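Local atomic coordinates of glycosyl hydrolases family 2, sugar binding domain protein (Bacteroides uniformis str. 3978 T3 ii, PDB entry 6D1P), a protein that is a gut bacterial beta-glucuronidase of glycoside hydrolase family 2, and probably cleaves glucuronic acid from O-glycosyl compounds. Residues H34-R39 against W91-L96; K117-V122 against A165-N170. All blocks are in the same frame, centred on the assembly; numbering follows the deposited sequence.

Contact 1 of 2, residues H34-R39 against W91-L96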
ATOM      1  N   HIS A  34       2.365 -17.168 -16.039  1.00 37.41           N
ATOM      2  CA  HIS A  34       2.950 -17.869 -14.897  1.00 32.93           C
ATOM      3  C   HIS A  34       3.981 -17.017 -14.174  1.00 33.05           C
ATOM      4  O   HIS A  34       5.039 -17.502 -13.769  1.00 32.93           O
ATOM      5  CB  HIS A  34       3.557 -19.207 -15.330  1.00 40.87           C
ATOM      6  CG  HIS A  34       2.652 -20.009 -16.213  1.00 40.71           C
ATOM      7  ND1 HIS A  34       2.977 -20.337 -17.512  1.00 40.65           N
ATOM      8  CD2 HIS A  34       1.415 -20.517 -15.994  1.00 40.75           C
ATOM      9  CE1 HIS A  34       1.985 -21.025 -18.049  1.00 42.68           C
ATOM     10  NE2 HIS A  34       1.024 -21.146 -17.150  1.00 42.80           N
ATOM     11  N   TRP A  35       3.670 -15.744 -13.993  1.00 31.41           N
ATOM     12  CA  TRP A  35       4.499 -14.880 -13.174  1.00 27.15           C
ATOM     13  C   TRP A  35       3.872 -14.733 -11.794  1.00 28.12           C
ATOM     14  O   TRP A  35       2.657 -14.819 -11.628  1.00 27.24           O
ATOM     15  CB  TRP A  35       4.652 -13.499 -13.800  1.00 27.25           C
ATOM     16  CG  TRP A  35       5.494 -13.412 -15.017  1.00 27.77           C
ATOM     17  CD1 TRP A  35       5.085 -13.551 -16.322  1.00 28.21           C
ATOM     18  CD2 TRP A  35       6.892 -13.100 -15.065  1.00 26.45           C
ATOM     19  NE1 TRP A  35       6.152 -13.345 -17.172  1.00 28.64           N
ATOM     20  CE2 TRP A  35       7.270 -13.073 -16.423  1.00 25.38           C
ATOM     21  CE3 TRP A  35       7.857 -12.843 -14.089  1.00 28.59           C
ATOM     22  CZ2 TRP A  35       8.565 -12.807 -16.828  1.00 23.78           C
ATOM     23  CZ3 TRP A  35       9.153 -12.571 -14.499  1.00 31.57           C
ATOM     24  CH2 TRP A  35       9.491 -12.553 -15.861  1.00 24.45           C
ATOM     25  N   GLU A  36       4.715 -14.504 -10.804  1.00 28.40           N
ATOM     26  CA  GLU A  36       4.244 -14.087  -9.501  1.00 30.23           C
ATOM     27  C   GLU A  36       4.695 -12.656  -9.244  1.00 29.45           C
ATOM     28  O   GLU A  36       5.778 -12.239  -9.672  1.00 23.34           O
ATOM     29  CB  GLU A  36       4.761 -15.014  -8.409  1.00 27.79           C
ATOM     30  CG  GLU A  36       4.051 -16.350  -8.367  1.00 32.66           C
ATOM     31  CD  GLU A  36       4.514 -17.227  -7.199  1.00 36.01           C
ATOM     32  OE1 GLU A  36       5.731 -17.280  -6.931  1.00 31.45           O
ATOM     33  OE2 GLU A  36       3.648 -17.848  -6.539  1.00 49.38           O
ATOM     34  N   PHE A  37       3.858 -11.910  -8.532  1.00 29.45           N
ATOM     35  CA  PHE A  37       4.136 -10.507  -8.272  1.00 26.41           C
ATOM     36  C   PHE A  37       3.766 -10.162  -6.832  1.00 25.13           C
ATOM     37  O   PHE A  37       2.783 -10.681  -6.304  1.00 23.39           O
ATOM     38  CB  PHE A  37       3.372  -9.617  -9.262  1.00 24.18           C
ATOM     39  CG  PHE A  37       3.224  -8.220  -8.795  1.00 24.46           C
ATOM     40  CD1 PHE A  37       4.295  -7.335  -8.878  1.00 24.04           C
ATOM     41  CD2 PHE A  37       2.035  -7.795  -8.221  1.00 22.35           C
ATOM     42  CE1 PHE A  37       4.184  -6.042  -8.397  1.00 23.77           C
ATOM     43  CE2 PHE A  37       1.910  -6.500  -7.753  1.00 25.79           C
ATOM     44  CZ  PHE A  37       2.986  -5.619  -7.847  1.00 23.30           C
ATOM     45  N   ILE A  38       4.553  -9.288  -6.194  1.00 24.81           N
ATOM     46  CA  ILE A  38       4.204  -8.757  -4.877  1.00 25.68           C
ATOM     47  C   ILE A  38       4.553  -7.277  -4.853  1.00 21.63           C
ATOM     48  O   ILE A  38       5.606  -6.877  -5.353  1.00 24.68           O
ATOM     49  CB  ILE A  38       4.905  -9.525  -3.722  1.00 22.69           C
ATOM     50  CG1 ILE A  38       4.348  -9.094  -2.378  1.00 22.46           C
ATOM     51  CG2 ILE A  38       6.408  -9.299  -3.695  1.00 20.31           C
ATOM     52  CD1 ILE A  38       4.879  -9.929  -1.227  1.00 27.11           C
ATOM     53  N   ARG A  39       3.683  -6.464  -4.266  1.00 21.82           N
ATOM     54  CA  ARG A  39       3.856  -5.010  -4.315  1.00 25.47           C
ATOM     55  C   ARG A  39       4.584  -4.472  -3.072  1.00 22.81           C
ATOM     56  O   ARG A  39       4.071  -3.675  -2.286  1.00 23.06           O
ATOM     57  CB  ARG A  39       2.508  -4.329  -4.508  1.00 26.99           C
ATOM     58  CG  ARG A  39       2.681  -2.880  -4.889  1.00 26.58           C
ATOM     59  CD  ARG A  39       1.399  -2.273  -5.329  1.00 28.65           C
ATOM     60  NE  ARG A  39       0.620  -1.763  -4.201  1.00 27.68           N
ATOM     61  CZ  ARG A  39      -0.462  -1.002  -4.365  1.00 36.77           C
ATOM     62  NH1 ARG A  39      -0.863  -0.663  -5.609  1.00 25.82           N
ATOM     63  NH2 ARG A  39      -1.127  -0.560  -3.303  1.00 31.70           N
ATOM     64  N   TRP A  91       8.097  -6.791  -6.938  1.00 22.54           N
ATOM     65  CA  TRP A  91       8.917  -7.871  -7.476  1.00 24.13           C
ATOM     66  C   TRP A  91       8.108  -8.817  -8.350  1.00 22.47           C
ATOM     67  O   TRP A  91       6.966  -9.148  -8.027  1.00 26.43           O
ATOM     68  CB  TRP A  91       9.554  -8.696  -6.349  1.00 20.16           C
ATOM     69  CG  TRP A  91      10.794  -8.123  -5.690  1.00 21.25           C
ATOM     70  CD1 TRP A  91      10.846  -7.315  -4.584  1.00 21.67           C
ATOM     71  CD2 TRP A  91      12.153  -8.366  -6.069  1.00 23.17           C
ATOM     72  NE1 TRP A  91      12.153  -7.036  -4.258  1.00 24.41           N
ATOM     73  CE2 TRP A  91      12.974  -7.665  -5.160  1.00 24.75           C
ATOM     74  CE3 TRP A  91      12.758  -9.103  -7.093  1.00 29.46           C
ATOM     75  CZ2 TRP A  91      14.360  -7.676  -5.251  1.00 23.75           C
ATOM     76  CZ3 TRP A  91      14.138  -9.113  -7.179  1.00 25.89           C
ATOM     77  CH2 TRP A  91      14.922  -8.409  -6.261  1.00 25.27           C
ATOM     78  N   TYR A  92       8.725  -9.306  -9.419  1.00 25.47           N
ATOM     79  CA  TYR A  92       8.167 -10.381 -10.231  1.00 26.98           C
ATOM     80  C   TYR A  92       9.107 -11.583 -10.222  1.00 29.27           C
ATOM     81  O   TYR A  92      10.325 -11.423 -10.111  1.00 28.87           O
ATOM     82  CB  TYR A  92       7.956  -9.948 -11.677  1.00 21.18           C
ATOM     83  CG  TYR A  92       7.043  -8.775 -11.885  1.00 22.90           C
ATOM     84  CD1 TYR A  92       7.512  -7.468 -11.787  1.00 22.78           C
ATOM     85  CD2 TYR A  92       5.724  -8.971 -12.255  1.00 26.88           C
ATOM     86  CE1 TYR A  92       6.673  -6.386 -12.026  1.00 22.44           C
ATOM     87  CE2 TYR A  92       4.887  -7.910 -12.493  1.00 26.62           C
ATOM     88  CZ  TYR A  92       5.362  -6.614 -12.372  1.00 24.99           C
ATOM     89  OH  TYR A  92       4.503  -5.562 -12.607  1.00 25.04           O
ATOM     90  N   ARG A  93       8.547 -12.789 -10.363  1.00 26.67           N
ATOM     91  CA  ARG A  93       9.379 -13.983 -10.455  1.00 27.69           C
ATOM     92  C   ARG A  93       8.663 -15.066 -11.242  1.00 32.16           C
ATOM     93  O   ARG A  93       7.428 -15.152 -11.232  1.00 30.90           O
ATOM     94  CB  ARG A  93       9.765 -14.523  -9.078  1.00 27.44           C
ATOM     95  CG  ARG A  93       8.597 -14.992  -8.238  1.00 27.40           C
ATOM     96  CD  ARG A  93       9.072 -15.442  -6.846  1.00 26.50           C
ATOM     97  NE  ARG A  93       7.981 -16.020  -6.068  1.00 29.59           N
ATOM     98  CZ  ARG A  93       8.014 -16.240  -4.757  1.00 31.91           C
ATOM     99  NH1 ARG A  93       9.090 -15.936  -4.036  1.00 27.58           N
ATOM    100  NH2 ARG A  93       6.953 -16.757  -4.166  1.00 30.79           N
ATOM    101  N   THR A  94       9.454 -15.892 -11.929  1.00 33.01           N
ATOM    102  CA  THR A  94       8.916 -17.005 -12.704  1.00 36.47           C
ATOM    103  C   THR A  94      10.022 -18.011 -13.010  1.00 37.06           C
ATOM    104  O   THR A  94      11.190 -17.819 -12.661  1.00 32.53           O
ATOM    105  CB  THR A  94       8.272 -16.542 -14.011  1.00 29.27           C
ATOM    106  OG1 THR A  94       7.605 -17.655 -14.591  1.00 33.42           O
ATOM    107  CG2 THR A  94       9.342 -16.076 -15.006  1.00 32.46           C
ATOM    108  N   MET A  95       9.631 -19.074 -13.714  1.00 40.11           N
ATOM    109  CA  MET A  95      10.498 -20.175 -14.114  1.00 40.16           C
ATOM    110  C   MET A  95      10.508 -20.256 -15.634  1.00 40.02           C
ATOM    111  O   MET A  95       9.439 -20.300 -16.253  1.00 39.25           O
ATOM    112  CB  MET A  95       9.979 -21.498 -13.529  1.00 41.32           C
ATOM    113  CG  MET A  95      10.969 -22.233 -12.678  1.00 46.66           C
ATOM    114  SD  MET A  95      11.331 -21.351 -11.168  1.00 58.41           S
ATOM    115  CE  MET A  95      10.052 -22.045 -10.098  1.00 52.33           C
ATOM    116  N   LEU A  96      11.693 -20.309 -16.242  1.00 40.91           N
ATOM    117  CA  LEU A  96      11.783 -20.312 -17.706  1.00 46.49           C
ATOM    118  C   LEU A  96      12.482 -21.556 -18.240  1.00 45.71           C
ATOM    119  O   LEU A  96      13.542 -21.947 -17.738  1.00 47.22           O
ATOM    120  CB  LEU A  96      12.518 -19.076 -18.229  1.00 41.55           C
ATOM    121  CG  LEU A  96      11.826 -17.722 -18.086  1.00 36.99           C
ATOM    122  CD1 LEU A  96      12.579 -16.714 -18.923  1.00 39.87           C
ATOM    123  CD2 LEU A  96      10.358 -17.796 -18.478  1.00 35.87           C
TER
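Glu36 OE1 receives two N-H groups of Arg93 in a salt bridge, at 2.7 Å from Arg93 NE and, more weakly, from Arg93 NH2. The bridge lies across a hydrogen-bonded antiparallel pair, Glu36 with Arg93, where strand 35-38 runs beside strand 89-96 in a six-stranded antiparallel sheet of the sugar-binding domain of this family 2 hydrolase. OE1 sits at the edge of the guanidinium, 10° out of its plane, but NE meets OE1 from its anti side, tilted out of the carboxylate plane. Arg93 CG stands between its own backbone N and carbonyl carbon (chi1 63°), and the chain then extends to NE, which carries the guanidinium across the glutamate's end. Trp64 adds a cation-pi contact to Arg93; both members of the charged pair are partly exposed, where long ionic side chains fit.

The opposite face, with Phe37 and Tyr92, is aromatic. Phe37 CD1 lies 3.7 Å from Tyr92 CE2, over the tyrosine ring and toward its rim, with the planes at 39°. The tyrosine's length carries its OH beyond this packing to His71 ND1 and Leu190 N.

Backbone bonds join Ile38 with Trp91, whose indole NE1 is taken by Asp41. Thr94 suits the far end because its branches divide the work: OG1 donates to His34 O (2.7 Å) from above the carbonyl plane, while CG2 makes a CH-pi contact 3.5 Å from the centroid of the Trp35 six-membered ring.

Contact 2 of 2, residues K117-V122 against A165-N170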
ATOM      1  N   LYS A 117      12.441   2.291 -12.408  1.00 23.24           N
ATOM      2  CA  LYS A 117      13.737   1.637 -12.309  1.00 25.74           C
ATOM      3  C   LYS A 117      13.523   0.131 -12.259  1.00 27.87           C
ATOM      4  O   LYS A 117      12.562  -0.345 -11.646  1.00 28.16           O
ATOM      5  CB  LYS A 117      14.506   2.102 -11.065  1.00 23.29           C
ATOM      6  CG  LYS A 117      14.547   3.620 -10.842  1.00 24.50           C
ATOM      7  CD  LYS A 117      15.594   3.967  -9.768  1.00 23.97           C
ATOM      8  CE  LYS A 117      15.850   5.464  -9.648  1.00 18.57           C
ATOM      9  NZ  LYS A 117      14.644   6.140  -9.184  1.00 20.81           N
ATOM     10  N   THR A 118      14.421  -0.625 -12.894  1.00 29.65           N
ATOM     11  CA  THR A 118      14.227  -2.065 -13.027  1.00 28.12           C
ATOM     12  C   THR A 118      15.548  -2.790 -12.804  1.00 30.71           C
ATOM     13  O   THR A 118      16.604  -2.314 -13.225  1.00 28.27           O
ATOM     14  CB  THR A 118      13.644  -2.427 -14.409  1.00 29.50           C
ATOM     15  OG1 THR A 118      12.415  -1.718 -14.631  1.00 31.61           O
ATOM     16  CG2 THR A 118      13.379  -3.909 -14.516  1.00 29.45           C
ATOM     17  N   GLU A 119      15.486  -3.934 -12.115  1.00 29.91           N
ATOM     18  CA  GLU A 119      16.646  -4.787 -11.875  1.00 33.94           C
ATOM     19  C   GLU A 119      16.296  -6.232 -12.211  1.00 31.16           C
ATOM     20  O   GLU A 119      15.229  -6.723 -11.837  1.00 30.68           O
ATOM     21  CB  GLU A 119      17.124  -4.695 -10.425  1.00 28.86           C
ATOM     22  CG  GLU A 119      17.542  -3.316  -9.966  1.00 33.90           C
ATOM     23  CD  GLU A 119      17.918  -3.271  -8.478  1.00 39.88           C
ATOM     24  OE1 GLU A 119      17.865  -4.324  -7.805  1.00 39.95           O
ATOM     25  OE2 GLU A 119      18.276  -2.179  -7.977  1.00 47.36           O
ATOM     26  N   VAL A 120      17.210  -6.912 -12.903  1.00 30.72           N
ATOM     27  CA  VAL A 120      16.973  -8.239 -13.458  1.00 30.97           C
ATOM     28  C   VAL A 120      17.910  -9.247 -12.796  1.00 33.17           C
ATOM     29  O   VAL A 120      19.127  -9.032 -12.745  1.00 33.02           O
ATOM     30  CB  VAL A 120      17.174  -8.246 -14.981  1.00 30.89           C
ATOM     31  CG1 VAL A 120      16.692  -9.553 -15.556  1.00 30.72           C
ATOM     32  CG2 VAL A 120      16.453  -7.082 -15.595  1.00 26.02           C
ATOM     33  N   TYR A 121      17.350 -10.366 -12.331  1.00 31.80           N
ATOM     34  CA  TYR A 121      18.120 -11.389 -11.640  1.00 33.33           C
ATOM     35  C   TYR A 121      17.886 -12.748 -12.273  1.00 32.92           C
ATOM     36  O   TYR A 121      16.743 -13.120 -12.541  1.00 35.49           O
ATOM     37  CB  TYR A 121      17.744 -11.460 -10.162  1.00 33.15           C
ATOM     38  CG  TYR A 121      18.037 -10.217  -9.365  1.00 33.25           C
ATOM     39  CD1 TYR A 121      17.194  -9.106  -9.421  1.00 31.07           C
ATOM     40  CD2 TYR A 121      19.138 -10.166  -8.517  1.00 35.91           C
ATOM     41  CE1 TYR A 121      17.465  -7.969  -8.663  1.00 34.60           C
ATOM     42  CE2 TYR A 121      19.416  -9.038  -7.766  1.00 34.93           C
ATOM     43  CZ  TYR A 121      18.585  -7.943  -7.837  1.00 34.60           C
ATOM     44  OH  TYR A 121      18.880  -6.831  -7.072  1.00 38.61           O
ATOM     45  N   VAL A 122      18.971 -13.475 -12.524  1.00 39.23           N
ATOM     46  CA  VAL A 122      18.950 -14.920 -12.724  1.00 33.86           C
ATOM     47  C   VAL A 122      19.347 -15.556 -11.396  1.00 36.19           C
ATOM     48  O   VAL A 122      20.452 -15.312 -10.889  1.00 35.65           O
ATOM     49  CB  VAL A 122      19.916 -15.349 -13.840  1.00 40.35           C
ATOM     50  CG1 VAL A 122      20.105 -16.875 -13.825  1.00 40.54           C
ATOM     51  CG2 VAL A 122      19.447 -14.860 -15.209  1.00 32.22           C
ATOM     52  N   ALA A 165      13.885 -13.335 -11.566  1.00 31.07           N
ATOM     53  CA  ALA A 165      13.189 -12.351 -10.757  1.00 29.91           C
ATOM     54  C   ALA A 165      13.523 -10.967 -11.276  1.00 33.07           C
ATOM     55  O   ALA A 165      14.647 -10.710 -11.724  1.00 32.20           O
ATOM     56  CB  ALA A 165      13.540 -12.458  -9.265  1.00 29.35           C
ATOM     57  N   ILE A 166      12.533 -10.080 -11.224  1.00 32.16           N
ATOM     58  CA  ILE A 166      12.675  -8.718 -11.713  1.00 29.54           C
ATOM     59  C   ILE A 166      12.083  -7.777 -10.684  1.00 29.57           C
ATOM     60  O   ILE A 166      10.909  -7.916 -10.317  1.00 28.55           O
ATOM     61  CB  ILE A 166      11.987  -8.520 -13.066  1.00 27.47           C
ATOM     62  CG1 ILE A 166      12.534  -9.531 -14.062  1.00 29.53           C
ATOM     63  CG2 ILE A 166      12.237  -7.100 -13.548  1.00 28.26           C
ATOM     64  CD1 ILE A 166      11.746  -9.614 -15.315  1.00 32.34           C
ATOM     65  N   ARG A 167      12.888  -6.817 -10.230  1.00 25.61           N
ATOM     66  CA  ARG A 167      12.453  -5.794  -9.289  1.00 26.57           C
ATOM     67  C   ARG A 167      12.161  -4.521 -10.074  1.00 28.38           C
ATOM     68  O   ARG A 167      13.037  -4.022 -10.787  1.00 30.46           O
ATOM     69  CB  ARG A 167      13.525  -5.549  -8.228  1.00 26.30           C
ATOM     70  CG  ARG A 167      13.176  -4.521  -7.145  1.00 23.44           C
ATOM     71  CD  ARG A 167      14.390  -4.269  -6.223  1.00 22.17           C
ATOM     72  NE  ARG A 167      14.105  -3.432  -5.053  1.00 23.33           N
ATOM     73  CZ  ARG A 167      14.103  -2.101  -5.063  1.00 25.49           C
ATOM     74  NH1 ARG A 167      14.345  -1.433  -6.192  1.00 31.09           N
ATOM     75  NH2 ARG A 167      13.849  -1.428  -3.956  1.00 20.99           N
ATOM     76  N   CYS A 168      10.932  -4.014  -9.969  1.00 22.69           N
ATOM     77  CA  CYS A 168      10.558  -2.730 -10.554  1.00 26.46           C
ATOM     78  C   CYS A 168      10.240  -1.736  -9.453  1.00 26.82           C
ATOM     79  O   CYS A 168       9.704  -2.101  -8.407  1.00 28.19           O
ATOM     80  CB  CYS A 168       9.341  -2.843 -11.478  1.00 25.20           C
ATOM     81  SG  CYS A 168       9.703  -3.673 -13.015  1.00 23.95           S
ATOM     82  N   ASP A 169      10.578  -0.478  -9.688  1.00 24.72           N
ATOM     83  CA  ASP A 169      10.356   0.544  -8.681  1.00 26.01           C
ATOM     84  C   ASP A 169       9.902   1.832  -9.357  1.00 25.70           C
ATOM     85  O   ASP A 169      10.515   2.273 -10.340  1.00 24.52           O
ATOM     86  CB  ASP A 169      11.631   0.776  -7.854  1.00 21.57           C
ATOM     87  CG  ASP A 169      11.497   1.938  -6.903  1.00 24.59           C
ATOM     88  OD1 ASP A 169      11.144   1.707  -5.735  1.00 23.77           O
ATOM     89  OD2 ASP A 169      11.722   3.097  -7.330  1.00 23.43           O
ATOM     90  N   ASN A 170       8.819   2.418  -8.838  1.00 22.50           N
ATOM     91  CA  ASN A 170       8.359   3.744  -9.235  1.00 22.85           C
ATOM     92  C   ASN A 170       8.237   4.647  -8.006  1.00 19.20           C
ATOM     93  O   ASN A 170       7.284   5.417  -7.862  1.00 19.83           O
ATOM     94  CB  ASN A 170       7.037   3.673 -10.022  1.00 21.19           C
ATOM     95  CG  ASN A 170       5.834   3.305  -9.131  1.00 23.08           C
ATOM     96  OD1 ASN A 170       5.987   2.675  -8.067  1.00 20.56           O
ATOM     97  ND2 ASN A 170       4.645   3.708  -9.558  1.00 17.99           N
TER
HETATM   98  O   HOH W   1      11.655   5.241  -9.158  1.00 21.26           O
HETATM   99  O   HOH W   2      13.935   4.358  -6.540  1.00 25.79           O
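Strands 117-122 and 165-169 run antiparallel, their axes 4.7 Å apart at closest and at 169°, with paired backbone bonds at Lys117-Asp169, Glu119-Arg167 and Tyr121-Ala165. They are inner neighbours in the six-stranded sheet of the sugar-binding domain. On one face the beta-branched Thr118, Val120 and Ile166 suit the buried, extended chain: Thr118 CG2 meets Ile166 CG2 at 3.5 Å. Cys168 joins them, its SG 3.7 Å from Thr118 OG1.

The other face mixes charged and apolar groups. Glu119 and Arg167 lie side by side, pointing the same way, yet Glu119 OE2 is 4.4 Å from Arg167 NH1, so these end groups are linked by charge alone, with no N-H pointing at OE2. Glu119 OE1 instead accepts a bond from Tyr121 OH (2.8 Å), and Arg167 NE turns to Asp41. Small Ala165 sits opposite Tyr121, its O at the edge of the tyrosine ring.

Lys117 bends at its last torsion (chi4 65°), and NZ forms its salt bridge with Asp173. Asp169 OD1 is bonded to Ser171 OG. Between NZ and Asp169 OD2, 4.6 Å apart, lie two waters; one donates to OD2 and accepts from NZ, the other probably likewise. These opposite charges would probably favour an ionised Asp169 beside a protonated Lys117.

Contacts 1 and 2 are consecutive along the chain, and their centres lie 11 Å apart in one sheet, where strand 89-96 sits between strands 35-38 and 162-169. The seam between them is tied by a probable hydrogen bond from Tyr92 N to Ile166 O (2.7 Å). Trp91 bridges the two on one face: its CH2 packs 3.5 Å from Tyr121 CE1, and its CZ2 lies 3.5 Å from Arg167 CD. Asp41 joins them again, accepting from both Trp91 NE1 and Arg167 NE. The side chain of Lys117 is about 7 Å from a bound potassium ion, probably the one held by Asp173, the lysine's salt-bridge partner; the side chains of Trp91 and Tyr121 are each about 11 Å from a bound sodium ion.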